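Local coordinates for protein pullulanase (Klebsiella oxytoca, PDB 2YOC) that hydrolyses alpha-1,6-glucosidic linkages in pullulan and related branched glucans, and is a membrane-binding enzyme exported by a type 2 secretion system, at residues A165-V170 against T264-A269; L389-W394 against E571-I576; A769-L774 against S796-N801. All coordinates share one frame; numbering follows the deposited sequence.

Contact 1: residues A165-V170 against T264-A269; sequences AEAHWV and TQVQTA
The side-chain amide nitrogen of Gln267 is gripped by two carbonyl oxygens: Gln267 NE2 donates to Ala165 O at 2.9 Å, in the plane of that carbonyl, and also bonds Asn620 O. It sits on a parallel strand pair, 167-169 beside 260-267, within the mixed sheet of the N2 domain, whose E-set family is consistent with an immunoglobulin-like fold. The backbone bonds prove the parallel register, because Gln267 serves two residues on the other strand. Gln267 N gives to Ala167 O at 2.9 Å, nearly straight, and Gln267 O accepts from Trp169 N at 2.8 Å. A water donates to Gln267 O and to Trp169 O, bridging the two segments beside Trp169.

With CG anti to its carbonyl carbon (chi1 -75°) and an extended chain beyond, Gln267 runs alongside His168 in the same direction. Its CB lies over one face of the imidazole, offset toward the rim, while amide and ring planes are 41° apart. His168 NE2 itself is held by Glu621 O, so both side chains on this face reach the loop around residues 619-622.

On the other face Ala167 and Val266 make an apolar pair. Val266 CG2 meets Ala167 CB at 4.1 Å, and the other branch, Val266 CG1, approaches Trp169 CB at 3.8 Å. Farther along, Thr268 CG2 comes obliquely to the indole at CE3, and helix 241-244 also packs on this tryptophan.

At the start of the pair the Thr264 side chain points toward segment 165-170 and crosses Glu166 at about a right angle. Its hydroxyl also bonds Ala163 O, and Thr264 OG1 takes the N-H of Glu166 N at 2.9 Å in an almost linear bond (N-H...O 174°).

Contact 2: residues L389-W394 against E571-I576; sequences LKPDGW and EFRTMI. With SO4 (sulfate ion), chain T.
A type II beta turn, Pro391 to Trp394, docks on the side of helix 567-582 and sets its two end residues against Arg573. Pro391 CD touches Arg573 CB at 3.7 Å, and Trp394 lays its indole across the arginine's aliphatic chain at about a right angle. The geometry fits a CH-pi contact: Arg573 CG stands 3.8 Å from the centroid of the Trp394 six-membered ring, 15° off its normal. Ile576 CB meets the same indole differently, in its plane at the edge, 3.9 Å from Trp394 CZ3.

The helix leads into strand 586-591, the third strand of the parallel eight-stranded barrel expected of an alpha-amylase-type glycosidase, so the turn covers an outer layer of that barrel.

Extended from CG to NE, Arg573 carries its guanidinium past Trp394 to the carbonyl of Leu389. Arg573 NH1 donates to Leu389 O at 3.1 Å with a straight N-H (169°); the oxygen lies in the guanidinium plane, yet the donor stands above the carbonyl plane, not on a lone pair. NH2 bonds Leu384 O and Asp656 O, fixing the group's rotation. Lys390 CG lies over one guanidinium face, 3.6 Å from Arg573 NH1, while its NZ turns to Asn385 O and Asp395. Within the turn, Asp392 N makes a weak 3.5 Å bond to O4 of a sulfate ion.

Contact 3: residues A769-L774 against S796-N801; sequences ADLTRL and SEIDYN. With SO4 (sulfate ion), chain R.
Helix 762-776 packs on strand 799-800 of a small antiparallel beta pair, 799-800 with 803-804, and on Ile798 just before it; the contact is almost wholly apolar, and no hydrogen bond crosses it. On the helix side Leu771 contributes most, through its forked end. Leu771 CD2 reaches Ile798 CG2 at 3.8 Å, the two side chains sliding past each other in opposite directions, and Leu771 CD1 touches Tyr800 CD1, also at 3.8 Å, at the edge of the phenol ring. One helical turn on, Leu774 CD2 approaches Ile798 CB at 4.1 Å. Ile798 thus meets both leucines.

Tyr800 crosses Leu771 at about a right angle and bonds Asp726 through OH. A sulfate ion lies at the polar margin: Asp799 N gives it a weak bond at 3.3 Å to O1, and Ile798 CD1 lies 3.5 Å from O4. Within the helix, Arg773 NH2 forms a salt bridge to Asp770 OD1 at 2.7 Å, while Asp770 OD2 accepts from Lys788 N.

Around this layer, helix 722-729 touches both Leu771 and Tyr800, and strand 784-786 supplies Met785, against which Leu774 and Ile798 both pack.

How the contacts relate
The three contacts form a nearly equilateral triangle, with centres 45 to 47 Å apart and nearest atoms about 31 Å apart in every pair, so none touches another. They come in series along the chain and share no sheet. Contact 1 pairs strands of the N2 domain. Contact 2 joins the loop ahead of the barrel to the helix between its second and third strands, and contact 3 lies in the excursion between the sixth and seventh, 718-720 and 814-816. Contact 1 still meets the barrel region: Asn620 and Glu621, which it bonds, belong to the connection between strands 586-591 and 661-664. Three well-separated regions of a multidomain enzyme are thus each packed by a local contact.

Contact 1: residues A165-V170 against T264-A269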
# COMPACT_ATOMS: atom_id res chain seq x y z
N ALA B 165 -21.12 -36.02 23.60
CA ALA B 165 -22.41 -35.34 23.50
C ALA B 165 -22.51 -34.71 22.10
O ALA B 165 -22.57 -33.49 21.95
CB ALA B 165 -22.52 -34.29 24.57
N GLU B 166 -22.48 -35.57 21.07
CA GLU B 166 -22.44 -35.22 19.66
C GLU B 166 -23.73 -34.65 19.11
O GLU B 166 -23.66 -33.85 18.18
CB GLU B 166 -22.00 -36.42 18.81
CG GLU B 166 -20.63 -37.00 19.14
CD GLU B 166 -20.39 -38.37 18.54
OE1 GLU B 166 -20.76 -38.58 17.36
OE2 GLU B 166 -19.85 -39.24 19.26
N ALA B 167 -24.89 -35.07 19.63
CA ALA B 167 -26.23 -34.66 19.18
C ALA B 167 -26.75 -33.35 19.84
O ALA B 167 -26.38 -33.01 20.97
CB ALA B 167 -27.23 -35.80 19.33
N HIS B 168 -27.61 -32.63 19.10
CA HIS B 168 -28.10 -31.32 19.50
C HIS B 168 -29.60 -31.17 19.28
O HIS B 168 -30.05 -31.03 18.14
CB HIS B 168 -27.36 -30.22 18.67
CG HIS B 168 -25.91 -30.07 19.00
ND1 HIS B 168 -25.41 -28.90 19.51
CD2 HIS B 168 -24.89 -30.96 18.88
CE1 HIS B 168 -24.12 -29.11 19.70
NE2 HIS B 168 -23.76 -30.35 19.35
N TRP B 169 -30.38 -31.16 20.37
CA TRP B 169 -31.81 -30.93 20.25
C TRP B 169 -31.97 -29.37 20.23
O TRP B 169 -31.90 -28.70 21.26
CB TRP B 169 -32.54 -31.60 21.40
CG TRP B 169 -34.03 -31.77 21.22
CD1 TRP B 169 -34.81 -31.29 20.22
CD2 TRP B 169 -34.91 -32.47 22.12
NE1 TRP B 169 -36.13 -31.64 20.43
CE2 TRP B 169 -36.21 -32.38 21.58
CE3 TRP B 169 -34.71 -33.19 23.31
CZ2 TRP B 169 -37.31 -32.96 22.21
CZ3 TRP B 169 -35.80 -33.79 23.91
CH2 TRP B 169 -37.09 -33.64 23.38
N VAL B 170 -32.04 -28.83 19.04
CA VAL B 170 -32.07 -27.40 18.76
C VAL B 170 -33.44 -26.71 18.74
O VAL B 170 -33.52 -25.49 18.87
CB VAL B 170 -31.22 -27.09 17.52
CG1 VAL B 170 -29.77 -27.45 17.80
CG2 VAL B 170 -31.75 -27.85 16.30
N THR B 264 -24.68 -41.50 21.67
CA THR B 264 -24.14 -40.25 22.21
C THR B 264 -25.18 -39.50 23.05
O THR B 264 -26.39 -39.66 22.84
CB THR B 264 -23.57 -39.37 21.05
OG1 THR B 264 -22.62 -38.43 21.55
CG2 THR B 264 -24.66 -38.66 20.24
N GLN B 265 -24.71 -38.65 23.99
CA GLN B 265 -25.58 -37.82 24.83
C GLN B 265 -26.09 -36.63 24.01
O GLN B 265 -25.51 -36.31 22.95
CB GLN B 265 -24.87 -37.35 26.11
CG GLN B 265 -24.56 -38.47 27.09
CD GLN B 265 -24.37 -37.93 28.50
OE1 GLN B 265 -23.24 -37.83 29.03
NE2 GLN B 265 -25.47 -37.59 29.15
N VAL B 266 -27.19 -36.01 24.45
CA VAL B 266 -27.81 -34.91 23.70
C VAL B 266 -27.70 -33.57 24.43
O VAL B 266 -28.01 -33.46 25.62
CB VAL B 266 -29.29 -35.25 23.34
CG1 VAL B 266 -29.92 -34.18 22.44
CG2 VAL B 266 -29.42 -36.63 22.71
N GLN B 267 -27.27 -32.54 23.69
CA GLN B 267 -27.18 -31.16 24.13
C GLN B 267 -28.56 -30.53 23.83
O GLN B 267 -28.97 -30.45 22.67
CB GLN B 267 -26.03 -30.44 23.39
CG GLN B 267 -24.64 -30.85 23.93
CD GLN B 267 -23.50 -30.04 23.35
OE1 GLN B 267 -23.46 -28.80 23.40
NE2 GLN B 267 -22.49 -30.74 22.89
N THR B 268 -29.30 -30.15 24.90
CA THR B 268 -30.69 -29.67 24.81
C THR B 268 -30.97 -28.18 24.97
O THR B 268 -32.15 -27.80 24.96
CB THR B 268 -31.56 -30.48 25.78
OG1 THR B 268 -31.05 -30.33 27.10
CG2 THR B 268 -31.65 -31.96 25.42
N ALA B 269 -29.93 -27.31 25.08
CA ALA B 269 -30.19 -25.87 25.27
C ALA B 269 -31.09 -25.21 24.21
O ALA B 269 -31.93 -24.39 24.54
CB ALA B 269 -28.89 -25.10 25.43
O HOH W 1 -29.39 -27.62 21.31

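Contact 2: residues L389-W394 against E571-I576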
# COMPACT_ATOMS: atom_id res chain seq x y z
N LEU B 389 -31.93 -0.37 54.64
CA LEU B 389 -30.76 -0.71 53.82
C LEU B 389 -30.18 0.50 53.10
O LEU B 389 -29.32 0.36 52.22
CB LEU B 389 -31.13 -1.80 52.82
CG LEU B 389 -31.88 -3.00 53.38
CD1 LEU B 389 -32.18 -3.98 52.29
CD2 LEU B 389 -31.11 -3.68 54.51
N LYS B 390 -30.65 1.70 53.46
CA LYS B 390 -30.24 2.90 52.77
C LYS B 390 -29.53 3.87 53.69
O LYS B 390 -30.05 4.17 54.78
CB LYS B 390 -31.45 3.62 52.12
CG LYS B 390 -31.92 2.99 50.82
CD LYS B 390 -33.32 3.49 50.39
CE LYS B 390 -33.99 2.61 49.35
NZ LYS B 390 -35.35 3.09 48.99
N PRO B 391 -28.40 4.44 53.22
CA PRO B 391 -27.77 5.51 53.99
C PRO B 391 -28.69 6.74 53.87
O PRO B 391 -29.53 6.79 52.97
CB PRO B 391 -26.43 5.71 53.29
CG PRO B 391 -26.64 5.28 51.91
CD PRO B 391 -27.70 4.21 51.94
N ASP B 392 -28.58 7.68 54.81
CA ASP B 392 -29.45 8.85 54.84
C ASP B 392 -29.41 9.66 53.57
O ASP B 392 -28.33 10.05 53.10
CB ASP B 392 -29.18 9.73 56.06
CG ASP B 392 -30.29 9.65 57.08
OD1 ASP B 392 -30.71 8.51 57.44
OD2 ASP B 392 -30.76 10.73 57.53
N GLY B 393 -30.61 9.86 53.01
CA GLY B 393 -30.82 10.63 51.79
C GLY B 393 -30.31 9.93 50.55
O GLY B 393 -29.83 10.60 49.62
N TRP B 394 -30.41 8.58 50.53
CA TRP B 394 -29.99 7.77 49.39
C TRP B 394 -30.92 8.05 48.23
O TRP B 394 -30.47 8.22 47.10
CB TRP B 394 -30.05 6.28 49.74
CG TRP B 394 -29.88 5.38 48.55
CD1 TRP B 394 -30.86 4.78 47.82
CD2 TRP B 394 -28.64 5.02 47.94
NE1 TRP B 394 -30.30 4.05 46.80
CE2 TRP B 394 -28.94 4.18 46.85
CE3 TRP B 394 -27.29 5.33 48.20
CZ2 TRP B 394 -27.96 3.62 46.05
CZ3 TRP B 394 -26.31 4.77 47.41
CH2 TRP B 394 -26.65 3.93 46.34
N GLU B 571 -23.78 -1.00 53.62
CA GLU B 571 -22.38 -0.59 53.55
C GLU B 571 -21.93 -0.20 52.14
O GLU B 571 -21.31 0.86 51.98
CB GLU B 571 -21.47 -1.67 54.13
CG GLU B 571 -21.69 -1.89 55.61
CD GLU B 571 -20.57 -2.57 56.38
OE1 GLU B 571 -19.52 -2.92 55.79
OE2 GLU B 571 -20.75 -2.69 57.62
N PHE B 572 -22.25 -1.03 51.13
CA PHE B 572 -21.95 -0.78 49.71
C PHE B 572 -22.57 0.56 49.30
O PHE B 572 -21.87 1.43 48.80
CB PHE B 572 -22.54 -1.89 48.85
CG PHE B 572 -22.12 -1.88 47.41
CD1 PHE B 572 -22.66 -0.95 46.53
CD2 PHE B 572 -21.25 -2.83 46.92
CE1 PHE B 572 -22.29 -0.96 45.18
CE2 PHE B 572 -20.91 -2.85 45.57
CZ PHE B 572 -21.43 -1.91 44.71
N ARG B 573 -23.89 0.73 49.54
CA ARG B 573 -24.63 1.96 49.27
C ARG B 573 -23.95 3.14 49.96
O ARG B 573 -23.69 4.15 49.31
CB ARG B 573 -26.09 1.81 49.70
CG ARG B 573 -26.92 1.08 48.67
CD ARG B 573 -28.31 0.78 49.19
NE ARG B 573 -29.27 0.48 48.13
CZ ARG B 573 -30.47 -0.02 48.34
NH1 ARG B 573 -30.88 -0.28 49.58
NH2 ARG B 573 -31.28 -0.28 47.32
N THR B 574 -23.56 2.96 51.24
CA THR B 574 -22.83 3.97 51.99
C THR B 574 -21.57 4.38 51.24
O THR B 574 -21.30 5.58 51.15
CB THR B 574 -22.53 3.53 53.40
OG1 THR B 574 -23.75 3.09 54.04
CG2 THR B 574 -21.86 4.64 54.21
N MSE B 575 -20.82 3.41 50.66
CA MSE B 575 -19.63 3.72 49.87
C MSE B 575 -20.03 4.52 48.61
O MSE B 575 -19.35 5.51 48.31
CB MSE B 575 -18.88 2.47 49.48
CG MSE B 575 -17.65 2.75 48.65
SE MSE B 575 -16.99 1.16 47.79
CE MSE B 575 -18.75 0.57 46.92
N ILE B 576 -21.13 4.13 47.92
CA ILE B 576 -21.58 4.86 46.75
C ILE B 576 -21.88 6.31 47.12
O ILE B 576 -21.34 7.22 46.49
CB ILE B 576 -22.75 4.16 45.97
CG1 ILE B 576 -22.38 2.71 45.51
CG2 ILE B 576 -23.24 5.03 44.80
CD1 ILE B 576 -21.20 2.57 44.46
S SO4 T . -27.37 6.17 58.32
O1 SO4 T . -27.00 5.92 59.74
O2 SO4 T . -28.81 5.84 58.14
O3 SO4 T . -26.55 5.34 57.45
O4 SO4 T . -27.12 7.56 57.96

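Contact 3: residues A769-L774 against S796-N801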
# COMPACT_ATOMS: atom_id res chain seq x y z
N ALA B 769 4.03 6.55 16.24
CA ALA B 769 3.58 7.94 16.26
C ALA B 769 2.23 8.02 15.56
O ALA B 769 1.29 8.62 16.09
CB ALA B 769 4.59 8.83 15.55
N ASP B 770 2.13 7.35 14.40
CA ASP B 770 0.91 7.26 13.61
C ASP B 770 -0.23 6.68 14.45
O ASP B 770 -1.32 7.27 14.47
CB ASP B 770 1.14 6.40 12.36
CG ASP B 770 1.82 7.07 11.17
OD1 ASP B 770 2.18 8.27 11.27
OD2 ASP B 770 1.97 6.40 10.13
N LEU B 771 0.03 5.57 15.18
CA LEU B 771 -0.99 4.93 16.02
C LEU B 771 -1.36 5.80 17.21
O LEU B 771 -2.55 5.94 17.49
CB LEU B 771 -0.59 3.51 16.46
CG LEU B 771 -0.64 2.36 15.41
CD1 LEU B 771 0.07 1.13 15.91
CD2 LEU B 771 -2.07 1.99 15.02
N THR B 772 -0.36 6.45 17.84
CA THR B 772 -0.60 7.37 18.96
C THR B 772 -1.52 8.54 18.54
O THR B 772 -2.56 8.77 19.16
CB THR B 772 0.73 7.80 19.59
OG1 THR B 772 1.41 6.61 20.01
CG2 THR B 772 0.56 8.76 20.79
N ARG B 773 -1.16 9.25 17.46
CA ARG B 773 -1.93 10.37 16.92
C ARG B 773 -3.37 9.96 16.70
O ARG B 773 -4.28 10.55 17.27
CB ARG B 773 -1.29 10.90 15.62
CG ARG B 773 0.01 11.71 15.86
CD ARG B 773 0.51 12.42 14.62
NE ARG B 773 1.12 11.48 13.69
CZ ARG B 773 2.43 11.37 13.51
NH1 ARG B 773 3.27 12.15 14.18
NH2 ARG B 773 2.91 10.48 12.64
N LEU B 774 -3.58 8.86 15.94
CA LEU B 774 -4.90 8.33 15.67
C LEU B 774 -5.71 8.14 16.98
O LEU B 774 -6.87 8.57 17.05
CB LEU B 774 -4.76 7.03 14.88
CG LEU B 774 -6.04 6.40 14.34
CD1 LEU B 774 -6.88 7.41 13.56
CD2 LEU B 774 -5.72 5.22 13.48
N SER B 796 -8.88 3.69 9.62
CA SER B 796 -9.09 2.27 9.36
C SER B 796 -8.01 1.71 8.43
O SER B 796 -7.75 0.51 8.47
CB SER B 796 -10.47 2.03 8.76
OG SER B 796 -10.79 2.89 7.68
N GLU B 797 -7.36 2.59 7.63
CA GLU B 797 -6.31 2.22 6.68
C GLU B 797 -4.95 2.10 7.39
O GLU B 797 -4.02 1.62 6.74
CB GLU B 797 -6.22 3.25 5.54
CG GLU B 797 -7.11 2.99 4.35
CD GLU B 797 -7.46 4.21 3.52
OE1 GLU B 797 -6.68 5.19 3.52
OE2 GLU B 797 -8.52 4.18 2.85
N ILE B 798 -4.79 2.59 8.65
CA ILE B 798 -3.53 2.51 9.42
C ILE B 798 -3.54 1.18 10.08
O ILE B 798 -4.46 0.92 10.84
CB ILE B 798 -3.37 3.64 10.46
CG1 ILE B 798 -3.27 5.01 9.82
CG2 ILE B 798 -2.22 3.38 11.46
CD1 ILE B 798 -2.02 5.31 8.97
N ASP B 799 -2.58 0.34 9.80
CA ASP B 799 -2.52 -1.02 10.37
C ASP B 799 -2.20 -1.07 11.87
O ASP B 799 -1.48 -0.21 12.39
CB ASP B 799 -1.51 -1.87 9.56
CG ASP B 799 -1.17 -3.20 10.15
OD1 ASP B 799 -0.27 -3.25 11.03
OD2 ASP B 799 -1.81 -4.20 9.76
N TYR B 800 -2.73 -2.09 12.56
CA TYR B 800 -2.41 -2.43 13.94
C TYR B 800 -2.37 -3.94 14.06
O TYR B 800 -3.38 -4.58 14.38
CB TYR B 800 -3.37 -1.80 14.94
CG TYR B 800 -3.11 -2.29 16.36
CD1 TYR B 800 -1.98 -1.88 17.06
CD2 TYR B 800 -4.01 -3.14 17.00
CE1 TYR B 800 -1.74 -2.33 18.37
CE2 TYR B 800 -3.77 -3.60 18.29
CZ TYR B 800 -2.64 -3.19 18.98
OH TYR B 800 -2.45 -3.62 20.27
N ASN B 801 -1.21 -4.53 13.75
CA ASN B 801 -0.98 -5.98 13.79
C ASN B 801 -1.97 -6.76 12.91
O ASN B 801 -2.51 -7.79 13.35
CB ASN B 801 -1.00 -6.52 15.24
CG ASN B 801 -0.15 -5.79 16.26
OD1 ASN B 801 0.83 -5.11 15.93
ND2 ASN B 801 -0.47 -6.00 17.54
S SO4 R . 0.23 2.16 7.23
O1 SO4 R . 0.29 1.07 8.25
O2 SO4 R . -1.13 2.34 6.78
O3 SO4 R . 1.02 1.78 6.06
O4 SO4 R . 0.76 3.43 7.82